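Local coordinates for protein SM80.1 Vicilin (Solanum melongena, PDB 5VF5) that probably serves as a 7S seed storage globulin of the bicupin type and carries a copper ion in its second cupin domain, at residues 247-252 with 334-339; 253-258 with 326-331; 265-270 with 342-347; 275-280 with 311-316. One frame throughout, in Å; residues are numbered along the deposited sequence. Where two conformers were deposited one is given.

Contact 1: 247-252 with 334-339; sequences FMNINQ and GSNFRV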
# COMPACT_ATOMS: atom_id res chain seq x y z
N PHE A 247 -8.27 0.13 4.85
CA PHE A 247 -9.11 -0.26 3.74
C PHE A 247 -10.35 0.64 3.71
O PHE A 247 -11.09 0.69 4.70
CB PHE A 247 -9.56 -1.71 3.93
CG PHE A 247 -8.41 -2.68 4.07
CD1 PHE A 247 -7.81 -2.91 5.29
CD2 PHE A 247 -7.91 -3.31 2.94
CE1 PHE A 247 -6.77 -3.82 5.41
CE2 PHE A 247 -6.88 -4.25 3.04
CZ PHE A 247 -6.28 -4.47 4.28
N MET A 248 -10.53 1.38 2.63
CA MET A 248 -11.68 2.27 2.52
C MET A 248 -12.42 1.92 1.27
O MET A 248 -11.83 1.83 0.20
CB MET A 248 -11.28 3.75 2.54
CG MET A 248 -12.46 4.71 2.51
SD MET A 248 -12.01 6.35 3.05
CE MET A 248 -11.18 6.84 1.56
N ASN A 249 -13.73 1.75 1.42
CA ASN A 249 -14.63 1.54 0.32
C ASN A 249 -15.71 2.60 0.36
O ASN A 249 -16.35 2.80 1.40
CB ASN A 249 -15.27 0.15 0.36
CG ASN A 249 -16.04 -0.15 -0.92
OD1 ASN A 249 -15.49 -0.13 -2.02
ND2 ASN A 249 -17.33 -0.32 -0.80
N ILE A 250 -15.89 3.28 -0.77
CA ILE A 250 -16.98 4.24 -0.94
C ILE A 250 -17.92 3.63 -2.00
O ILE A 250 -17.52 3.35 -3.15
CB ILE A 250 -16.45 5.61 -1.39
CG1 ILE A 250 -15.38 6.13 -0.40
CG2 ILE A 250 -17.61 6.60 -1.49
CD1 ILE A 250 -14.78 7.43 -0.77
N ASN A 251 -19.17 3.44 -1.60
CA ASN A 251 -20.13 2.86 -2.52
C ASN A 251 -20.41 3.80 -3.69
O ASN A 251 -20.22 5.01 -3.60
CB ASN A 251 -21.40 2.56 -1.78
CG ASN A 251 -21.28 1.46 -0.75
OD1 ASN A 251 -20.46 0.57 -0.86
ND2 ASN A 251 -22.16 1.47 0.21
N GLN A 252 -20.86 3.22 -4.81
CA GLN A 252 -21.13 4.07 -5.98
C GLN A 252 -22.11 5.14 -5.59
O GLN A 252 -23.04 4.90 -4.80
CB GLN A 252 -21.63 3.27 -7.18
CG GLN A 252 -22.79 2.37 -6.99
CD GLN A 252 -22.98 1.52 -8.28
OE1 GLN A 252 -23.30 2.05 -9.37
NE2 GLN A 252 -22.72 0.21 -8.17
N GLY A 334 -20.06 4.64 -11.77
CA GLY A 334 -20.34 3.30 -12.24
C GLY A 334 -19.74 2.17 -11.43
O GLY A 334 -19.82 1.01 -11.84
N SER A 335 -19.14 2.50 -10.30
CA SER A 335 -18.42 1.52 -9.50
C SER A 335 -18.28 2.09 -8.10
O SER A 335 -18.31 3.32 -7.88
CB SER A 335 -16.99 1.29 -10.13
OG SER A 335 -16.19 0.37 -9.42
N ASN A 336 -18.20 1.18 -7.14
CA ASN A 336 -17.63 1.56 -5.86
C ASN A 336 -16.17 2.02 -6.11
O ASN A 336 -15.56 1.71 -7.14
CB ASN A 336 -17.61 0.38 -4.92
CG ASN A 336 -16.71 -0.70 -5.43
OD1 ASN A 336 -16.90 -1.19 -6.55
ND2 ASN A 336 -15.71 -1.05 -4.66
N PHE A 337 -15.65 2.79 -5.16
CA PHE A 337 -14.28 3.27 -5.17
C PHE A 337 -13.60 2.65 -3.95
O PHE A 337 -14.01 2.92 -2.81
CB PHE A 337 -14.24 4.77 -5.08
CG PHE A 337 -12.86 5.38 -4.91
CD1 PHE A 337 -11.94 5.36 -5.96
CD2 PHE A 337 -12.50 6.04 -3.71
CE1 PHE A 337 -10.70 5.95 -5.83
CE2 PHE A 337 -11.25 6.62 -3.61
CZ PHE A 337 -10.37 6.60 -4.68
N ARG A 338 -12.62 1.80 -4.20
CA ARG A 338 -11.92 1.09 -3.14
C ARG A 338 -10.42 1.36 -3.16
O ARG A 338 -9.77 1.33 -4.20
CB ARG A 338 -12.11 -0.42 -3.30
CG ARG A 338 -11.76 -1.21 -2.04
CD ARG A 338 -12.03 -2.72 -2.18
NE ARG A 338 -13.39 -3.03 -2.68
CZ ARG A 338 -14.47 -3.25 -1.91
NH1 ARG A 338 -14.41 -3.20 -0.57
NH2 ARG A 338 -15.63 -3.55 -2.50
N VAL A 339 -9.91 1.65 -1.97
CA VAL A 339 -8.47 2.00 -1.80
C VAL A 339 -7.87 1.21 -0.66
O VAL A 339 -8.59 0.81 0.30
CB VAL A 339 -8.22 3.52 -1.55
CG1 VAL A 339 -8.85 4.32 -2.66
CG2 VAL A 339 -8.76 3.96 -0.21
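Asn249 and Arg338 both set CG anti to the backbone N (chi1 -171° and -163°), and this brings the amide of one against the guanidinium of the other on the same face of the sheet. The Arg338 chain then bends at chi3 (-50°), and its guanidinium lies almost parallel to the Asn249 amide. Asn249 OD1 sits over the centre of the guanidinium, 3.3 Å from Arg338 CZ. This is a stack and not a hydrogen bond. The in-plane side of OD1 is used by Asn336, whose ND2 donates to it at 2.8 Å, on a lone pair and nearly straight. Glu272 ties the group together, since it forms a salt bridge with Arg338 NE and accepts a hydrogen bond from Asn336 ND2. Gln226 holds the Asn249 amide nitrogen. The other face is apolar. Met248 CB meets Val339 CG2 at 3.7 Å, and Ile250 CD1 comes to the edge of the Phe337 ring, 4.0 Å from CD2. Phe329 of the neighbouring sheet packs on Met248 and Ile250. Two pairs of backbone bonds join the strands, Met248 with Val339 and Ile250 with Phe337. The Ile250 N to Phe337 O bond is 2.8 Å long. The face of Met248, Ile250, Phe337 and Val339 thus packs on the facing sheet and that of Asn249 and Arg338 is polar, consistent with the wall of a cupin beta-barrel.

Contact 2: 253-258 with 326-331; sequences GGMVLP and PITFIA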
# COMPACT_ATOMS: atom_id res chain seq x y z
N GLY A 253 -21.86 6.35 -6.07
CA GLY A 253 -22.68 7.49 -5.73
C GLY A 253 -22.43 8.04 -4.33
O GLY A 253 -23.16 8.94 -3.89
N GLY A 254 -21.40 7.55 -3.65
CA GLY A 254 -21.10 8.03 -2.32
C GLY A 254 -19.91 8.95 -2.26
O GLY A 254 -19.20 9.16 -3.25
N MET A 255 -19.70 9.46 -1.05
CA MET A 255 -18.51 10.26 -0.73
C MET A 255 -18.14 10.00 0.70
O MET A 255 -18.98 9.67 1.51
CB MET A 255 -18.73 11.75 -0.94
CG MET A 255 -19.78 12.35 -0.02
SD MET A 255 -20.08 14.13 -0.25
CE MET A 255 -18.57 14.85 0.34
N VAL A 256 -16.85 10.13 1.02
CA VAL A 256 -16.42 10.20 2.40
C VAL A 256 -16.49 11.66 2.81
O VAL A 256 -16.04 12.56 2.07
CB VAL A 256 -15.04 9.56 2.66
CG1 VAL A 256 -13.89 10.23 1.91
CG2 VAL A 256 -14.77 9.52 4.17
N LEU A 257 -17.12 11.94 3.94
CA LEU A 257 -17.20 13.31 4.42
C LEU A 257 -15.78 13.86 4.67
O LEU A 257 -14.87 13.10 5.03
CB LEU A 257 -18.03 13.37 5.69
CG LEU A 257 -19.53 13.17 5.44
CD1 LEU A 257 -20.25 13.11 6.76
CD2 LEU A 257 -20.13 14.29 4.62
N PRO A 258 -15.57 15.18 4.46
CA PRO A 258 -14.25 15.72 4.71
C PRO A 258 -13.72 15.34 6.10
O PRO A 258 -14.46 15.38 7.11
CB PRO A 258 -14.44 17.22 4.53
CG PRO A 258 -15.63 17.35 3.59
CD PRO A 258 -16.53 16.21 4.04
N PRO A 326 -7.06 18.42 5.49
CA PRO A 326 -8.44 18.05 5.18
C PRO A 326 -8.55 17.45 3.79
O PRO A 326 -7.94 17.98 2.82
CB PRO A 326 -9.20 19.38 5.28
CG PRO A 326 -8.40 20.17 6.30
CD PRO A 326 -6.97 19.82 5.91
N ILE A 327 -9.32 16.39 3.66
CA ILE A 327 -9.49 15.66 2.40
C ILE A 327 -10.89 15.10 2.30
O ILE A 327 -11.47 14.70 3.29
CB ILE A 327 -8.41 14.53 2.31
CG1 ILE A 327 -8.52 13.67 1.07
CG2 ILE A 327 -8.49 13.59 3.51
CD1 ILE A 327 -7.64 14.06 -0.01
N THR A 328 -11.36 14.98 1.07
CA THR A 328 -12.59 14.27 0.73
C THR A 328 -12.37 13.53 -0.57
O THR A 328 -11.60 13.97 -1.45
CB THR A 328 -13.82 15.20 0.66
OG1 THR A 328 -15.01 14.45 0.44
CG2 THR A 328 -13.69 16.21 -0.45
N PHE A 329 -13.07 12.43 -0.71
CA PHE A 329 -13.13 11.63 -1.95
C PHE A 329 -14.60 11.44 -2.31
O PHE A 329 -15.40 11.10 -1.45
CB PHE A 329 -12.52 10.25 -1.78
CG PHE A 329 -11.07 10.24 -1.38
CD1 PHE A 329 -10.71 10.25 -0.05
CD2 PHE A 329 -10.07 10.19 -2.34
CE1 PHE A 329 -9.36 10.20 0.32
CE2 PHE A 329 -8.74 10.14 -1.99
CZ PHE A 329 -8.38 10.15 -0.66
N ILE A 330 -14.90 11.57 -3.59
CA ILE A 330 -16.24 11.45 -4.12
C ILE A 330 -16.15 10.36 -5.23
O ILE A 330 -15.46 10.54 -6.25
CB ILE A 330 -16.73 12.77 -4.77
CG1 ILE A 330 -16.82 13.88 -3.72
CG2 ILE A 330 -18.09 12.54 -5.40
CD1 ILE A 330 -15.54 14.69 -3.60
N ALA A 331 -16.81 9.25 -5.01
CA ALA A 331 -16.89 8.18 -5.98
C ALA A 331 -17.59 8.65 -7.22
O ALA A 331 -18.58 9.41 -7.17
CB ALA A 331 -17.58 6.96 -5.39
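The antiparallel pair of strands 254-258 and 327-331 belongs to the second cupin barrel, in the sheet that packs against the one holding strand 243-250. Its key side chain is Thr328. OG1 donates to Val256 O at 2.7 Å, almost in line with the carbonyl. OG1 is anti to the backbone N (chi1 -175°), which points the hydroxyl across to the other strand. The same OG1 has the Met255 methyl CE 3.6 Å away, and Pro258 CG lies beside Thr328 CB. Further along this face Met255 CB meets Ile330 CG1 at 4.0 Å. On the opposite face Val256 and Phe329 lie side by side. Val256 CG1 touches the Phe329 ring at its edge, 3.7 Å from CD1. The backbone supplies two bonds, Val256 N to Phe329 O and Ala331 N to Gly254 O, both 3.0 Å. The second is bent, with an N-H...O angle of 141°. After Val256 the register slips by one residue: Val256 faces Phe329, but Pro258 faces Thr328. The Thr328 hydroxyl, and not the Phe329 amide, binds Val256 O. The chemistry implies that a side chain stands in for the backbone here: the threonine hydroxyl takes the Val256 carbonyl, while the buried Phe329 N has no partner in the model.

Contact 3: 265-270 with 342-347; sequences TRVVMV and FGINAM. With ACT (acetate ion), chain C.
Strands 265-270 and 342-344 pair antiparallel in the wall of the second cupin barrel. The Arg266 chain lies over Gly343, with NE 3.3 Å from Gly343 CA and the Gly343 nitrogen over one face of the guanidinium. Gly343 has no side chain, so the arginine can lie close against the backbone. The Arg266 chain folds at chi2 (-87°) and again at chi3, and this turns the guanidinium back across the strand pair. On the other face Val267 CG2 meets Ile344 CD1 at 4.0 Å. Val267 and Phe342 exchange two backbone bonds, the shorter being Val267 N to Phe342 O at 2.8 Å. Ile344 N donates to Thr265 O, while the return bond from Thr265 N is weak. Arg266 NH1 donates to acetate O at 2.9 Å, and the acetate sits at the edge of the guanidinium. The acetate probably comes from the crystallisation liquor. Tyr259, Asn261 and Lys351 also bind it, so it may mark a pocket beside the arginine. Arg266 NH1 has a stronger partner in Glu229, with which it forms a salt bridge, and Ser264 OG accepts from NH2. Val51 and Phe49 of strand 49-56 pack on the face of Val267 and Ile344, which thus joins the two cupin domains. Tyr123 adds to this join: its hydroxyl hydrogen-bonds Val267 O and its ring meets that of Phe342. At the end of the pair a water bridges the two segments: it accepts from Thr265 OG1 at 2.8 Å and donates to Asn345 OD1 at 3.0 Å.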
# COMPACT_ATOMS: atom_id res chain seq x y z
N THR A 265 0.59 10.33 7.97
CA THR A 265 0.56 10.53 6.52
C THR A 265 0.12 9.23 5.87
O THR A 265 0.54 8.13 6.29
CB THR A 265 1.98 10.89 6.01
OG1 THR A 265 2.35 12.16 6.55
CG2 THR A 265 2.06 10.96 4.51
N ARG A 266 -0.75 9.34 4.87
CA ARG A 266 -1.32 8.17 4.19
C ARG A 266 -0.87 8.07 2.77
O ARG A 266 -0.84 9.07 2.07
CB ARG A 266 -2.85 8.18 4.29
CG ARG A 266 -3.36 8.23 5.75
CD ARG A 266 -3.46 6.79 6.31
NE ARG A 266 -3.04 6.66 7.65
CZ ARG A 266 -3.65 5.96 8.56
NH1 ARG A 266 -4.85 5.41 8.30
NH2 ARG A 266 -3.06 5.82 9.71
N VAL A 267 -0.48 6.87 2.37
CA VAL A 267 -0.14 6.60 0.98
C VAL A 267 -1.22 5.69 0.43
O VAL A 267 -1.26 4.49 0.77
CB VAL A 267 1.26 5.97 0.83
CG1 VAL A 267 1.59 5.80 -0.63
CG2 VAL A 267 2.34 6.81 1.50
N VAL A 268 -2.14 6.29 -0.32
CA VAL A 268 -3.41 5.68 -0.72
C VAL A 268 -3.31 5.16 -2.13
O VAL A 268 -2.96 5.93 -3.01
CB VAL A 268 -4.53 6.74 -0.63
CG1 VAL A 268 -5.85 6.21 -1.17
CG2 VAL A 268 -4.63 7.20 0.83
N MET A 269 -3.54 3.88 -2.34
CA MET A 269 -3.61 3.35 -3.75
C MET A 269 -4.93 2.78 -4.09
O MET A 269 -5.62 2.07 -3.34
CB MET A 269 -2.63 2.23 -4.09
CG MET A 269 -2.66 1.82 -5.59
SD MET A 269 -1.48 0.56 -6.02
CE MET A 269 -2.19 -0.82 -5.18
N VAL A 270 -5.36 3.19 -5.27
CA VAL A 270 -6.70 2.83 -5.74
C VAL A 270 -6.67 1.42 -6.27
O VAL A 270 -5.81 1.06 -7.06
CB VAL A 270 -7.17 3.75 -6.88
CG1 VAL A 270 -8.58 3.41 -7.30
CG2 VAL A 270 -7.09 5.20 -6.44
N PHE A 342 -1.61 2.92 3.19
CA PHE A 342 -0.59 2.72 4.19
C PHE A 342 -0.46 3.97 5.02
O PHE A 342 -0.28 5.06 4.48
CB PHE A 342 0.75 2.39 3.53
CG PHE A 342 0.79 1.04 2.88
CD1 PHE A 342 0.71 -0.09 3.67
CD2 PHE A 342 0.96 0.89 1.52
CE1 PHE A 342 0.77 -1.36 3.12
CE2 PHE A 342 1.04 -0.37 0.95
CZ PHE A 342 0.93 -1.51 1.74
N GLY A 343 -0.50 3.81 6.32
CA GLY A 343 -0.29 4.91 7.25
C GLY A 343 1.11 4.90 7.84
O GLY A 343 1.57 3.85 8.33
N ILE A 344 1.78 6.02 7.76
CA ILE A 344 3.12 6.21 8.28
C ILE A 344 2.94 7.06 9.55
O ILE A 344 2.01 7.90 9.60
CB ILE A 344 3.99 6.88 7.17
CG1 ILE A 344 4.16 5.85 5.98
CG2 ILE A 344 5.33 7.32 7.75
CD1 ILE A 344 4.68 6.47 4.72
N ASN A 345 3.76 6.86 10.60
CA ASN A 345 3.58 7.55 11.88
C ASN A 345 2.18 7.21 12.44
O ASN A 345 1.44 8.11 12.90
CB ASN A 345 3.78 9.08 11.78
CG ASN A 345 5.15 9.46 11.26
OD1 ASN A 345 5.26 10.33 10.35
ND2 ASN A 345 6.19 8.78 11.76
N ALA A 346 1.82 5.92 12.43
CA ALA A 346 0.44 5.54 12.67
C ALA A 346 -0.00 5.50 14.15
O ALA A 346 -1.17 5.81 14.43
CB ALA A 346 0.15 4.20 12.06
N MET A 347 0.89 5.14 15.07
CA MET A 347 0.47 5.05 16.44
C MET A 347 -0.06 6.41 16.89
O MET A 347 0.57 7.46 16.64
CB MET A 347 1.61 4.65 17.38
CG MET A 347 1.08 4.30 18.74
SD MET A 347 0.50 2.60 18.82
CE MET A 347 2.02 1.77 19.13
C ACT C . -6.97 7.23 5.31
O ACT C . -6.66 6.46 6.27
OXT ACT C . -7.06 8.47 5.49
CH3 ACT C . -7.26 6.72 3.92
O HOH W 1 3.01 11.91 9.26

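Contact 4: 275-280 with 311-316; sequences ARFEMA and GNLNVG
An aromatic ring over a glycine backbone marks this antiparallel strand pair, 275-280 with 311-313, on the copper-bearing side of the second cupin barrel. Strand 275-281 ends at the copper ligand Cys281. Phe277 places CG between its backbone N and carbonyl carbon (chi1 70°), which swings the ring over the partner strand. Gly311 N lies 3.4 Å from Phe277 CZ, over one face of the ring and offset toward the rim. Gly311 CA is just as near, at 3.4 Å from Phe277 CE2. With no side chain on Gly311, the ring can lie directly against the chain. Leu313 continues the same face, with its CG 3.7 Å from Phe277 CD2. Phe329 of strand 327-331 packs on both Phe277 and Leu313, and Leu319 also touches Phe277. The other face is polar. Arg276 CB lies beside Asn312 ND2, and the arginine chain runs on, extended, to a weak salt bridge with Glu278 along its own strand. Four backbone bonds close the pair. Leu313 N to Ala275 O is 2.8 Å and nearly straight, while Gly311 N to Phe277 O is longer, at 3.3 Å. The chemistry implies two kinds of grip at Gly311: its N and O both bond the Phe277 backbone, while its peptide is covered by the Phe277 ring through van der Waals contact.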
# COMPACT_ATOMS: atom_id res chain seq x y z
N ALA A 275 -12.46 8.15 -8.39
CA ALA A 275 -12.94 9.21 -7.54
C ALA A 275 -12.35 10.56 -7.88
O ALA A 275 -11.26 10.67 -8.45
CB ALA A 275 -12.67 8.86 -6.06
N ARG A 276 -13.08 11.58 -7.50
CA ARG A 276 -12.64 12.98 -7.46
C ARG A 276 -12.16 13.19 -6.03
O ARG A 276 -12.82 12.75 -5.10
CB ARG A 276 -13.88 13.87 -7.81
CG ARG A 276 -14.02 15.32 -7.39
CD ARG A 276 -15.43 15.85 -7.78
NE ARG A 276 -15.60 17.27 -7.47
CZ ARG A 276 -16.76 17.89 -7.20
NH1 ARG A 276 -17.90 17.22 -7.20
NH2 ARG A 276 -16.78 19.20 -6.92
N PHE A 277 -11.00 13.82 -5.83
CA PHE A 277 -10.58 14.24 -4.52
C PHE A 277 -10.43 15.73 -4.42
O PHE A 277 -10.08 16.39 -5.42
CB PHE A 277 -9.30 13.53 -4.09
CG PHE A 277 -8.06 13.95 -4.83
CD1 PHE A 277 -7.29 14.99 -4.35
CD2 PHE A 277 -7.64 13.28 -5.98
CE1 PHE A 277 -6.12 15.38 -5.00
CE2 PHE A 277 -6.50 13.68 -6.65
CZ PHE A 277 -5.75 14.75 -6.16
N GLU A 278 -10.60 16.27 -3.24
CA GLU A 278 -10.27 17.66 -2.94
C GLU A 278 -9.57 17.68 -1.60
O GLU A 278 -10.05 17.05 -0.64
CB GLU A 278 -11.50 18.55 -2.86
CG GLU A 278 -12.28 18.59 -4.15
CD GLU A 278 -13.30 19.72 -4.21
OE1 GLU A 278 -13.62 20.31 -3.13
OE2 GLU A 278 -13.78 20.03 -5.36
N MET A 279 -8.44 18.32 -1.51
CA MET A 279 -7.62 18.46 -0.33
C MET A 279 -7.37 19.94 -0.10
O MET A 279 -7.26 20.73 -1.07
CB MET A 279 -6.29 17.69 -0.52
CG MET A 279 -5.44 17.53 0.74
SD MET A 279 -4.24 16.19 0.70
CE MET A 279 -3.21 16.78 -0.62
N ALA A 280 -7.24 20.33 1.17
CA ALA A 280 -6.86 21.69 1.57
C ALA A 280 -5.41 21.68 1.99
O ALA A 280 -5.07 20.97 2.94
CB ALA A 280 -7.73 22.17 2.70
N GLY A 311 -8.02 16.60 -7.96
CA GLY A 311 -7.78 15.71 -9.04
C GLY A 311 -8.73 14.56 -9.11
O GLY A 311 -9.72 14.48 -8.35
N ASN A 312 -8.39 13.65 -9.99
CA ASN A 312 -9.09 12.42 -10.18
C ASN A 312 -8.14 11.28 -9.98
O ASN A 312 -6.95 11.38 -10.29
CB ASN A 312 -9.78 12.45 -11.56
CG ASN A 312 -10.96 13.45 -11.54
OD1 ASN A 312 -10.76 14.66 -11.73
ND2 ASN A 312 -12.13 12.98 -11.13
N LEU A 313 -8.67 10.23 -9.37
CA LEU A 313 -7.94 9.02 -9.12
C LEU A 313 -8.54 7.81 -9.82
O LEU A 313 -9.75 7.59 -9.76
CB LEU A 313 -7.90 8.75 -7.60
CG LEU A 313 -7.08 9.70 -6.78
CD1 LEU A 313 -7.40 9.53 -5.31
CD2 LEU A 313 -5.59 9.47 -7.06
N ASN A 314 -7.66 7.02 -10.42
CA ASN A 314 -8.01 5.82 -11.14
C ASN A 314 -7.25 4.64 -10.56
O ASN A 314 -6.27 4.81 -9.80
CB ASN A 314 -7.55 5.92 -12.61
CG ASN A 314 -7.95 7.19 -13.26
OD1 ASN A 314 -7.13 7.83 -13.97
ND2 ASN A 314 -9.20 7.57 -13.08
N VAL A 315 -7.66 3.45 -10.96
CA VAL A 315 -7.02 2.23 -10.49
C VAL A 315 -5.49 2.29 -10.68
O VAL A 315 -5.01 2.62 -11.75
CB VAL A 315 -7.63 0.98 -11.14
CG1 VAL A 315 -6.78 -0.25 -10.83
CG2 VAL A 315 -9.05 0.77 -10.67
N GLY A 316 -4.77 2.00 -9.60
CA GLY A 316 -3.30 1.96 -9.60
C GLY A 316 -2.63 3.30 -9.29
O GLY A 316 -1.42 3.35 -9.08

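In the fold
All four contacts join antiparallel strands of the second cupin barrel. Contacts 1 and 3 share strand 337-344 in one sheet; contacts 2 and 4 lie in the facing sheet, where strands 327-331 and 275-281 are neighbours. Contact 3 is the most central, its centre lying about 8 Å from the centre of the chain, and reaches the first cupin domain. Contacts 2 and 3 are buried; 1 and 4 are only partly so. Phe329 of contact 2 joins the sheets, packing on residues of contacts 1 and 4. The chemistry differs: a stacked amide and guanidinium in contact 1, a threonine hydroxyl in contact 2, an arginine beside acetate in contact 3, and a phenylalanine ring against a glycine backbone in contact 4.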